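Local coordinates for protein endonuclease V (Homo sapiens, PDB 6OZE) that probably cleaves inosine-containing RNA as a metal-ion-dependent endoribonuclease of the endonuclease V family, at residues A[189-199]-A[216-225]; A[153-164]-A[175-185]. The protein carries 4 engineered substitutions. All blocks are in the same frame, centred on the assembly; numbering follows the deposited sequence. Where two conformers were deposited one is given.

The two contacts follow one another along the chain, and their centres lie about 19 Å apart. Strand 184-189 joins them: contact 2 takes in its first two residues, 184 and 185, and contact 1 begins at its last residue, 189. Contact 2 packs segment 153-164 on the hairpin at the border of the mixed sheet. Contact 1 seats the loop between strands 184-189 and 199-205 on the end of helix 209-218. Contact 1 is about 14 Å from the centre of the chain and contact 2 about 19 Å. Neither supplies a sodium ligand. A bound sodium ion lies about 10 Å from the side chain of P198, and one lies about 10 Å from that of F175.

Contact 1: residues A[189-199]-A[216-225]; sequences LRSHDRSTRPL and TSACSRFRIP. Engineered in segment 216-225: S217 (natural residue Cys), A218 (natural residue Cys), S220 (natural residue Cys).
The loop 189-199 meets the chain leaving helix 209-218 most closely at H192 and R223, whose CA atoms are 5.1 Å apart. R223 makes the largest share of the contact. Its CG is anti to the backbone N (chi1 -177°), and the extended chain reaches along S191 and S195 to the far limb of the loop. There R223 NE donates to R197 O at 3.0 Å. The bond is fairly straight, 162°, and the oxygen lies in the guanidinium plane, though NE stands above the carbonyl plane. R223 NH2 adds a weak bond to P198 O. L199 CD2 covers one guanidinium face and R197 CD the other. The two guanidinium groups are turned 57° apart, and R197 NH1 is taken by K147 O.

The loop is the hairpin connection between two antiparallel strands of the RNase H-like sheet, closed by the paired backbones of L189 and L199. S191 OG donates to R223 O at 2.6 Å, in the carbonyl plane and on a lone pair. A water donates to both S191 O and S220 O; S220 is an engineered residue. H192 brings the CD2 edge of its ring to R221 O, 3.6 Å away. Apolar contacts complete the join: L199 CD1 touches P225 CD at 3.6 Å, and L189 CD2 slides past T216 CG2 at 3.8 Å.

Contact 2: residues A[153-164]-A[175-185]; sequences DGLANNALHKEK and FPLLGDSGTVL. Unlike the reference sequence in segment 153-164: A156 (reference Glu).
K164 lies over the ring of F175, with its CB 3.7 Å from the ring centroid and almost on the ring normal, a CH-pi contact. The F175 ring gets there because CG sits between the backbone N and the carbonyl carbon (chi1 63°). H161 comes to the edge of the same ring, its CE1 3.6 Å from F175 CZ, with the two planes 74° apart. L177 CD2 meets the same CE1 at the imidazole edge, 3.8 Å away. H161 NE2 is bonded to Y200 OH, which would help fix the turn of the ring. Cutting F175 back to an alanine is likely to open a gap under K164 CB and leave H161 CE1 without its aromatic neighbour. L155 continues the apolar packing: it and L177 cross at about a right angle, with L155 CD2 3.9 Å from L177 CB, and L155 CD1 slides past L185 CD1 at 3.7 Å.

The solvent side is looser and polar. D180 N donates to D153 O at 2.7 Å, nearly straight at 167°. Beyond it, a water lies within bonding distance of both G154 O and D180 OD1 and may bridge them, but the G179-G182 turn is poorly ordered from D180 on. K164 NZ has a weak direct bond to P176 O, and a water bridges the same two atoms; K164 is modelled in two conformers.

N158 caps helix 159-167 by accepting from H161 N. The helix segment 159-164 runs nearly antiparallel to strand segment 175-178, their axes 10.6 Å apart. Strand 174-178 is an outermost strand of the mixed sheet and pairs with strand 184-189 through a hairpin with a type I turn. L123 packs against L155 and L177, and L168 against F175.

Contact 1: residues A[189-199]-A[216-225]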
loop_
_atom_site.group_PDB
_atom_site.type_symbol
_atom_site.label_atom_id
_atom_site.label_comp_id
_atom_site.label_asym_id
_atom_site.label_seq_id
_atom_site.Cartn_x
_atom_site.Cartn_y
_atom_site.Cartn_z
ATOM N N LEU A 189 -0.567 -11.344 -7.634
ATOM C CA LEU A 189 -0.286 -12.378 -6.651
ATOM C C LEU A 189 -1.587 -13.024 -6.220
ATOM O O LEU A 189 -2.521 -12.339 -5.804
ATOM C CB LEU A 189 0.368 -11.750 -5.412
ATOM C CG LEU A 189 0.418 -12.642 -4.166
ATOM C CD1 LEU A 189 1.338 -13.835 -4.391
ATOM C CD2 LEU A 189 0.843 -11.816 -2.944
ATOM N N ARG A 190 -1.657 -14.347 -6.338
ATOM C CA ARG A 190 -2.746 -15.070 -5.696
ATOM C C ARG A 190 -2.409 -15.185 -4.215
ATOM O O ARG A 190 -1.416 -15.805 -3.830
ATOM C CB ARG A 190 -2.960 -16.441 -6.331
ATOM C CG ARG A 190 -4.096 -17.192 -5.659
ATOM C CD ARG A 190 -4.595 -18.312 -6.558
ATOM N NE ARG A 190 -5.723 -19.035 -5.984
ATOM C CZ ARG A 190 -6.556 -19.790 -6.700
ATOM N NH1 ARG A 190 -6.390 -19.899 -8.014
ATOM N NH2 ARG A 190 -7.559 -20.427 -6.110
ATOM N N SER A 191 -3.210 -14.543 -3.374
ATOM C CA SER A 191 -2.895 -14.489 -1.957
ATOM C C SER A 191 -3.609 -15.546 -1.127
ATOM O O SER A 191 -3.365 -15.629 0.076
ATOM C CB SER A 191 -3.221 -13.099 -1.423
ATOM O OG SER A 191 -4.576 -12.802 -1.697
ATOM N N HIS A 192 -4.473 -16.362 -1.730
ATOM C CA HIS A 192 -5.260 -17.310 -0.954
ATOM C C HIS A 192 -5.665 -18.460 -1.861
ATOM O O HIS A 192 -5.964 -18.246 -3.034
ATOM C CB HIS A 192 -6.503 -16.628 -0.359
ATOM C CG HIS A 192 -7.201 -17.438 0.687
ATOM N ND1 HIS A 192 -8.168 -18.373 0.383
ATOM C CD2 HIS A 192 -7.081 -17.447 2.035
ATOM C CE1 HIS A 192 -8.611 -18.923 1.499
ATOM N NE2 HIS A 192 -7.968 -18.378 2.517
ATOM N N ASP A 193 -5.676 -19.676 -1.305
ATOM C CA ASP A 193 -5.990 -20.853 -2.108
ATOM C C ASP A 193 -7.409 -20.813 -2.660
ATOM O O ASP A 193 -7.678 -21.406 -3.712
ATOM C CB ASP A 193 -5.819 -22.125 -1.273
ATOM C CG ASP A 193 -4.371 -22.563 -1.138
ATOM O OD1 ASP A 193 -3.490 -21.980 -1.799
ATOM O OD2 ASP A 193 -4.119 -23.513 -0.359
ATOM N N ARG A 194 -8.330 -20.150 -1.963
ATOM C CA ARG A 194 -9.747 -20.230 -2.292
ATOM C C ARG A 194 -10.280 -18.985 -2.994
ATOM O O ARG A 194 -11.499 -18.822 -3.095
ATOM C CB ARG A 194 -10.574 -20.545 -1.043
ATOM C CG ARG A 194 -10.525 -22.008 -0.622
ATOM C CD ARG A 194 -11.367 -22.263 0.617
ATOM N NE ARG A 194 -10.745 -21.725 1.824
ATOM C CZ ARG A 194 -9.893 -22.402 2.587
ATOM N NH1 ARG A 194 -9.560 -23.646 2.269
ATOM N NH2 ARG A 194 -9.373 -21.837 3.669
ATOM N N SER A 195 -9.407 -18.108 -3.480
ATOM C CA SER A 195 -9.814 -16.895 -4.180
ATOM C C SER A 195 -9.087 -16.832 -5.513
ATOM O O SER A 195 -7.875 -17.032 -5.559
ATOM C CB SER A 195 -9.442 -15.655 -3.366
ATOM O OG SER A 195 -8.042 -15.432 -3.408
ATOM N N THR A 196 -9.816 -16.533 -6.580
ATOM C CA THR A 196 -9.194 -16.445 -7.894
ATOM C C THR A 196 -8.690 -15.048 -8.236
ATOM O O THR A 196 -7.817 -14.920 -9.102
ATOM C CB THR A 196 -10.163 -16.938 -8.976
ATOM O OG1 THR A 196 -9.606 -16.685 -10.274
ATOM C CG2 THR A 196 -11.500 -16.238 -8.855
ATOM N N ARG A 197 -9.196 -14.013 -7.570
ATOM C CA ARG A 197 -8.859 -12.635 -7.919
ATOM C C ARG A 197 -7.542 -12.241 -7.254
ATOM O O ARG A 197 -7.442 -12.296 -6.025
ATOM C CB ARG A 197 -9.972 -11.705 -7.462
ATOM C CG ARG A 197 -9.827 -10.268 -7.933
ATOM C CD ARG A 197 -11.005 -9.415 -7.475
ATOM N NE ARG A 197 -10.581 -8.142 -6.894
ATOM C CZ ARG A 197 -11.378 -7.331 -6.203
ATOM N NH1 ARG A 197 -10.907 -6.194 -5.711
ATOM N NH2 ARG A 197 -12.647 -7.658 -6.001
ATOM N N PRO A 198 -6.523 -11.862 -8.012
ATOM C CA PRO A 198 -5.211 -11.602 -7.416
ATOM C C PRO A 198 -5.147 -10.221 -6.776
ATOM O O PRO A 198 -6.013 -9.358 -6.967
ATOM C CB PRO A 198 -4.260 -11.670 -8.614
ATOM C CG PRO A 198 -5.102 -11.256 -9.773
ATOM C CD PRO A 198 -6.502 -11.749 -9.483
ATOM N N LEU A 199 -4.097 -10.029 -5.984
ATOM C CA LEU A 199 -3.702 -8.697 -5.565
ATOM C C LEU A 199 -2.646 -8.174 -6.524
ATOM O O LEU A 199 -1.934 -8.937 -7.175
ATOM C CB LEU A 199 -3.082 -8.749 -4.174
ATOM C CG LEU A 199 -3.807 -9.530 -3.092
ATOM C CD1 LEU A 199 -2.932 -9.563 -1.844
ATOM C CD2 LEU A 199 -5.137 -8.881 -2.785
ATOM N N THR A 216 4.103 -10.049 1.109
ATOM C CA THR A 216 2.646 -9.971 1.046
ATOM C C THR A 216 2.023 -11.355 1.188
ATOM O O THR A 216 1.029 -11.531 1.905
ATOM C CB THR A 216 2.234 -9.310 -0.269
ATOM O OG1 THR A 216 2.828 -8.007 -0.335
ATOM C CG2 THR A 216 0.719 -9.131 -0.318
ATOM N N SER A 217 2.590 -12.350 0.503
ATOM C CA SER A 217 2.103 -13.716 0.673
ATOM C C SER A 217 2.218 -14.167 2.125
ATOM O O SER A 217 1.279 -14.763 2.675
ATOM C CB SER A 217 2.853 -14.680 -0.255
ATOM O OG SER A 217 2.169 -15.916 -0.343
ATOM N N ALA A 218 3.356 -13.884 2.766
ATOM C CA ALA A 218 3.577 -14.319 4.139
ATOM C C ALA A 218 2.599 -13.665 5.106
ATOM O O ALA A 218 2.278 -14.247 6.154
ATOM C CB ALA A 218 5.017 -14.009 4.544
ATOM N N CYS A 219 2.105 -12.480 4.758
ATOM C CA CYS A 219 1.183 -11.744 5.612
ATOM C C CYS A 219 -0.277 -12.053 5.332
ATOM O O CYS A 219 -1.145 -11.468 5.984
ATOM C CB CYS A 219 1.421 -10.231 5.484
ATOM S SG CYS A 219 2.951 -9.705 6.214
ATOM N N SER A 220 -0.579 -12.983 4.430
ATOM C CA SER A 220 -1.948 -13.244 3.998
ATOM C C SER A 220 -2.497 -14.475 4.714
ATOM O O SER A 220 -2.073 -15.603 4.448
ATOM C CB SER A 220 -2.018 -13.406 2.481
ATOM O OG SER A 220 -1.689 -12.183 1.843
ATOM N N ARG A 221 -3.431 -14.255 5.629
ATOM C CA ARG A 221 -4.214 -15.308 6.256
ATOM C C ARG A 221 -5.521 -15.519 5.502
ATOM O O ARG A 221 -5.973 -16.657 5.322
ATOM C CB ARG A 221 -4.489 -14.900 7.709
ATOM C CG ARG A 221 -5.372 -15.834 8.506
ATOM C CD ARG A 221 -5.468 -15.357 9.952
ATOM N NE ARG A 221 -4.195 -15.509 10.654
ATOM C CZ ARG A 221 -3.833 -14.806 11.723
ATOM N NH1 ARG A 221 -4.642 -13.881 12.221
ATOM N NH2 ARG A 221 -2.653 -15.022 12.290
ATOM N N PHE A 222 -6.124 -14.429 5.050
ATOM C CA PHE A 222 -7.240 -14.384 4.122
ATOM C C PHE A 222 -6.731 -13.769 2.816
ATOM O O PHE A 222 -5.521 -13.618 2.614
ATOM C CB PHE A 222 -8.396 -13.611 4.776
ATOM C CG PHE A 222 -8.795 -14.153 6.120
ATOM C CD1 PHE A 222 -9.607 -15.275 6.217
ATOM C CD2 PHE A 222 -8.350 -13.554 7.290
ATOM C CE1 PHE A 222 -9.977 -15.780 7.456
ATOM C CE2 PHE A 222 -8.713 -14.055 8.529
ATOM C CZ PHE A 222 -9.530 -15.171 8.612
ATOM N N ARG A 223 -7.648 -13.401 1.915
ATOM C CA ARG A 223 -7.199 -12.850 0.639
ATOM C C ARG A 223 -6.507 -11.503 0.825
ATOM O O ARG A 223 -5.468 -11.236 0.214
ATOM C CB ARG A 223 -8.358 -12.750 -0.359
ATOM C CG ARG A 223 -7.927 -12.240 -1.730
ATOM C CD ARG A 223 -9.108 -11.786 -2.589
ATOM N NE ARG A 223 -8.661 -10.924 -3.685
ATOM C CZ ARG A 223 -8.984 -9.643 -3.820
ATOM N NH1 ARG A 223 -9.780 -9.055 -2.937
ATOM N NH2 ARG A 223 -8.517 -8.948 -4.850
ATOM N N ILE A 224 -7.051 -10.638 1.671
ATOM C CA ILE A 224 -6.411 -9.347 1.928
ATOM C C ILE A 224 -5.346 -9.537 3.007
ATOM O O ILE A 224 -5.671 -10.040 4.095
ATOM C CB ILE A 224 -7.458 -8.337 2.373
ATOM C CG1 ILE A 224 -8.584 -8.264 1.344
ATOM C CG2 ILE A 224 -6.817 -6.965 2.611
ATOM C CD1 ILE A 224 -8.111 -7.873 -0.037
ATOM N N PRO A 225 -4.095 -9.131 2.761
ATOM C CA PRO A 225 -3.038 -9.315 3.764
ATOM C C PRO A 225 -3.427 -8.704 5.098
ATOM O O PRO A 225 -4.043 -7.643 5.156
ATOM C CB PRO A 225 -1.832 -8.594 3.155
ATOM C CG PRO A 225 -2.122 -8.536 1.684
ATOM C CD PRO A 225 -3.608 -8.472 1.539
HETATM O O HOH W 1 -3.981 -16.801 2.582
#

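Contact 2: residues A[153-164]-A[175-185]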
loop_
_atom_site.group_PDB
_atom_site.type_symbol
_atom_site.label_atom_id
_atom_site.label_comp_id
_atom_site.label_asym_id
_atom_site.label_seq_id
_atom_site.Cartn_x
_atom_site.Cartn_y
_atom_site.Cartn_z
ATOM N N ASP A 153 0.895 2.702 -18.277
ATOM C CA ASP A 153 2.059 2.253 -19.049
ATOM C C ASP A 153 1.724 1.037 -19.913
ATOM O O ASP A 153 2.471 0.058 -19.972
ATOM C CB ASP A 153 3.285 2.001 -18.161
ATOM C CG ASP A 153 4.571 1.799 -18.966
ATOM O OD1 ASP A 153 4.580 2.110 -20.177
ATOM O OD2 ASP A 153 5.571 1.321 -18.390
ATOM N N GLY A 154 0.574 1.093 -20.575
ATOM C CA GLY A 154 0.165 0.020 -21.456
ATOM C C GLY A 154 -0.359 -1.225 -20.777
ATOM O O GLY A 154 -0.664 -2.201 -21.472
ATOM N N LEU A 155 -0.463 -1.240 -19.448
ATOM C CA LEU A 155 -1.090 -2.363 -18.768
ATOM C C LEU A 155 -2.597 -2.324 -18.971
ATOM O O LEU A 155 -3.216 -1.261 -18.946
ATOM C CB LEU A 155 -0.792 -2.310 -17.272
ATOM C CG LEU A 155 0.556 -2.826 -16.786
ATOM C CD1 LEU A 155 0.698 -2.552 -15.303
ATOM C CD2 LEU A 155 0.679 -4.313 -17.066
ATOM N N ALA A 156 -3.198 -3.493 -19.164
ATOM C CA ALA A 156 -4.631 -3.547 -19.405
ATOM C C ALA A 156 -5.165 -4.879 -18.911
ATOM O O ALA A 156 -4.480 -5.902 -18.998
ATOM C CB ALA A 156 -4.954 -3.371 -20.896
ATOM N N ASN A 157 -6.385 -4.856 -18.378
ATOM C CA ASN A 157 -7.080 -6.084 -17.998
ATOM C C ASN A 157 -7.726 -6.649 -19.261
ATOM O O ASN A 157 -8.914 -6.463 -19.538
ATOM C CB ASN A 157 -8.097 -5.811 -16.900
ATOM C CG ASN A 157 -8.801 -7.068 -16.436
ATOM O OD1 ASN A 157 -8.433 -8.176 -16.823
ATOM N ND2 ASN A 157 -9.817 -6.903 -15.600
ATOM N N ASN A 158 -6.913 -7.351 -20.044
ATOM C CA ASN A 158 -7.318 -7.858 -21.340
ATOM C C ASN A 158 -7.349 -9.386 -21.318
ATOM O O ASN A 158 -7.234 -10.015 -20.265
ATOM C CB ASN A 158 -6.399 -7.310 -22.434
ATOM C CG ASN A 158 -4.934 -7.589 -22.155
ATOM O OD1 ASN A 158 -4.589 -8.325 -21.223
ATOM N ND2 ASN A 158 -4.059 -7.017 -22.976
ATOM N N ALA A 159 -7.509 -9.980 -22.500
ATOM C CA ALA A 159 -7.579 -11.436 -22.569
ATOM C C ALA A 159 -6.321 -12.078 -22.000
ATOM O O ALA A 159 -6.403 -13.058 -21.249
ATOM C CB ALA A 159 -7.838 -11.890 -24.001
ATOM N N LEU A 160 -5.146 -11.537 -22.336
ATOM C CA LEU A 160 -3.898 -12.058 -21.770
ATOM C C LEU A 160 -3.922 -12.051 -20.246
ATOM O O LEU A 160 -3.573 -13.043 -19.586
ATOM C CB LEU A 160 -2.712 -11.245 -22.288
ATOM C CG LEU A 160 -1.375 -11.511 -21.601
ATOM C CD1 LEU A 160 -0.868 -12.885 -21.989
ATOM C CD2 LEU A 160 -0.353 -10.450 -21.956
ATOM N N HIS A 161 -4.310 -10.922 -19.660
ATOM C CA HIS A 161 -4.336 -10.819 -18.214
ATOM C C HIS A 161 -5.261 -11.863 -17.602
ATOM O O HIS A 161 -4.907 -12.509 -16.612
ATOM C CB HIS A 161 -4.777 -9.408 -17.821
ATOM C CG HIS A 161 -4.528 -9.096 -16.383
ATOM N ND1 HIS A 161 -3.258 -8.981 -15.861
ATOM C CD2 HIS A 161 -5.380 -8.911 -15.348
ATOM C CE1 HIS A 161 -3.339 -8.720 -14.567
ATOM N NE2 HIS A 161 -4.616 -8.671 -14.230
ATOM N N LYS A 162 -6.437 -12.065 -18.201
ATOM C CA LYS A 162 -7.381 -13.041 -17.656
ATOM C C LYS A 162 -6.869 -14.478 -17.775
ATOM O O LYS A 162 -7.091 -15.295 -16.873
ATOM C CB LYS A 162 -8.748 -12.867 -18.308
ATOM C CG LYS A 162 -9.400 -11.531 -17.938
ATOM C CD LYS A 162 -10.691 -11.290 -18.700
ATOM C CE LYS A 162 -11.365 -10.001 -18.235
ATOM N NZ LYS A 162 -10.517 -8.799 -18.476
ATOM N N GLU A 163 -6.195 -14.822 -18.876
ATOM C CA GLU A 163 -5.647 -16.171 -18.979
ATOM C C GLU A 163 -4.511 -16.391 -17.987
ATOM O O GLU A 163 -4.372 -17.482 -17.421
ATOM C CB GLU A 163 -5.174 -16.422 -20.398
ATOM C CG GLU A 163 -6.273 -16.356 -21.458
ATOM C CD GLU A 163 -7.353 -17.428 -21.319
ATOM O OE1 GLU A 163 -8.212 -17.503 -22.219
ATOM O OE2 GLU A 163 -7.360 -18.193 -20.329
ATOM N N LYS A 164 -3.696 -15.361 -17.742
ATOM C CA LYS A 164 -2.643 -15.521 -16.747
ATOM C C LYS A 164 -3.229 -15.719 -15.354
ATOM O O LYS A 164 -2.669 -16.472 -14.545
ATOM C CB LYS A 164 -1.652 -14.358 -16.828
ATOM C CG LYS A 164 -0.795 -14.428 -18.094
ATOM C CD LYS A 164 -0.133 -13.099 -18.411
ATOM C CE LYS A 164 0.992 -12.793 -17.444
ATOM N NZ LYS A 164 1.520 -11.409 -17.659
ATOM N N PHE A 175 2.497 -13.580 -11.185
ATOM C CA PHE A 175 3.010 -13.321 -12.524
ATOM C C PHE A 175 3.341 -11.842 -12.680
ATOM O O PHE A 175 2.745 -11.000 -12.002
ATOM C CB PHE A 175 2.063 -13.795 -13.650
ATOM C CG PHE A 175 0.707 -13.113 -13.700
ATOM C CD1 PHE A 175 0.544 -11.884 -14.335
ATOM C CD2 PHE A 175 -0.421 -13.745 -13.199
ATOM C CE1 PHE A 175 -0.703 -11.301 -14.451
ATOM C CE2 PHE A 175 -1.678 -13.152 -13.295
ATOM C CZ PHE A 175 -1.814 -11.926 -13.915
ATOM N N PRO A 176 4.305 -11.501 -13.532
ATOM C CA PRO A 176 4.753 -10.108 -13.625
ATOM C C PRO A 176 3.846 -9.242 -14.485
ATOM O O PRO A 176 3.190 -9.710 -15.417
ATOM C CB PRO A 176 6.145 -10.233 -14.258
ATOM C CG PRO A 176 6.051 -11.480 -15.102
ATOM C CD PRO A 176 5.148 -12.416 -14.328
ATOM N N LEU A 177 3.813 -7.941 -14.138
ATOM C CA LEU A 177 3.078 -6.934 -14.895
ATOM C C LEU A 177 4.101 -6.059 -15.606
ATOM O O LEU A 177 4.804 -5.267 -14.969
ATOM C CB LEU A 177 2.203 -6.107 -13.951
ATOM C CG LEU A 177 1.282 -6.986 -13.098
ATOM C CD1 LEU A 177 0.658 -6.164 -11.969
ATOM C CD2 LEU A 177 0.204 -7.622 -13.951
ATOM N N LEU A 178 4.187 -6.220 -16.920
ATOM C CA LEU A 178 5.212 -5.597 -17.739
ATOM C C LEU A 178 4.622 -4.347 -18.377
ATOM O O LEU A 178 3.593 -4.423 -19.057
ATOM C CB LEU A 178 5.636 -6.584 -18.827
ATOM C CG LEU A 178 7.011 -6.512 -19.487
ATOM C CD1 LEU A 178 6.920 -5.974 -20.912
ATOM C CD2 LEU A 178 7.950 -5.683 -18.644
ATOM N N GLY A 179 5.259 -3.203 -18.144
ATOM C CA GLY A 179 4.871 -2.003 -18.857
ATOM C C GLY A 179 5.128 -2.161 -20.342
ATOM O O GLY A 179 5.977 -2.950 -20.759
ATOM N N ASP A 180 4.372 -1.409 -21.149
ATOM C CA ASP A 180 4.479 -1.550 -22.600
ATOM C C ASP A 180 5.929 -1.536 -23.071
ATOM O O ASP A 180 6.263 -2.184 -24.066
ATOM C CB ASP A 180 3.667 -0.461 -23.310
ATOM C CG ASP A 180 2.332 -0.971 -23.831
ATOM O OD1 ASP A 180 2.023 -2.165 -23.630
ATOM O OD2 ASP A 180 1.589 -0.174 -24.443
ATOM N N SER A 181 6.810 -0.861 -22.333
ATOM C CA SER A 181 8.192 -0.664 -22.753
ATOM C C SER A 181 9.137 -1.778 -22.316
ATOM O O SER A 181 10.104 -2.067 -23.029
ATOM C CB SER A 181 8.708 0.662 -22.194
ATOM O OG SER A 181 8.549 0.697 -20.787
ATOM N N GLY A 182 8.908 -2.399 -21.163
ATOM C CA GLY A 182 9.825 -3.425 -20.700
ATOM C C GLY A 182 10.191 -3.295 -19.236
ATOM O O GLY A 182 10.951 -4.108 -18.701
ATOM N N THR A 183 9.656 -2.273 -18.577
ATOM C CA THR A 183 9.797 -2.134 -17.134
ATOM C C THR A 183 8.721 -2.980 -16.474
ATOM O O THR A 183 7.533 -2.786 -16.742
ATOM C CB THR A 183 9.591 -0.673 -16.741
ATOM O OG1 THR A 183 9.858 0.176 -17.864
ATOM C CG2 THR A 183 10.516 -0.295 -15.593
ATOM N N VAL A 184 9.117 -3.929 -15.632
ATOM C CA VAL A 184 8.128 -4.640 -14.831
ATOM C C VAL A 184 7.689 -3.714 -13.705
ATOM O O VAL A 184 8.511 -3.248 -12.909
ATOM C CB VAL A 184 8.658 -5.978 -14.294
ATOM C CG1 VAL A 184 7.607 -6.613 -13.392
ATOM C CG2 VAL A 184 8.982 -6.922 -15.436
ATOM N N LEU A 185 6.393 -3.428 -13.657
ATOM C CA LEU A 185 5.834 -2.438 -12.747
ATOM C C LEU A 185 5.296 -3.057 -11.469
ATOM O O LEU A 185 5.116 -2.342 -10.472
ATOM C CB LEU A 185 4.687 -1.721 -13.459
ATOM C CG LEU A 185 5.080 -1.056 -14.776
ATOM C CD1 LEU A 185 3.851 -0.550 -15.512
ATOM C CD2 LEU A 185 6.050 0.074 -14.512
HETATM O O HOH W 2 -0.658 -1.870 -24.146
HETATM O O HOH W 3 3.978 -11.623 -17.530
#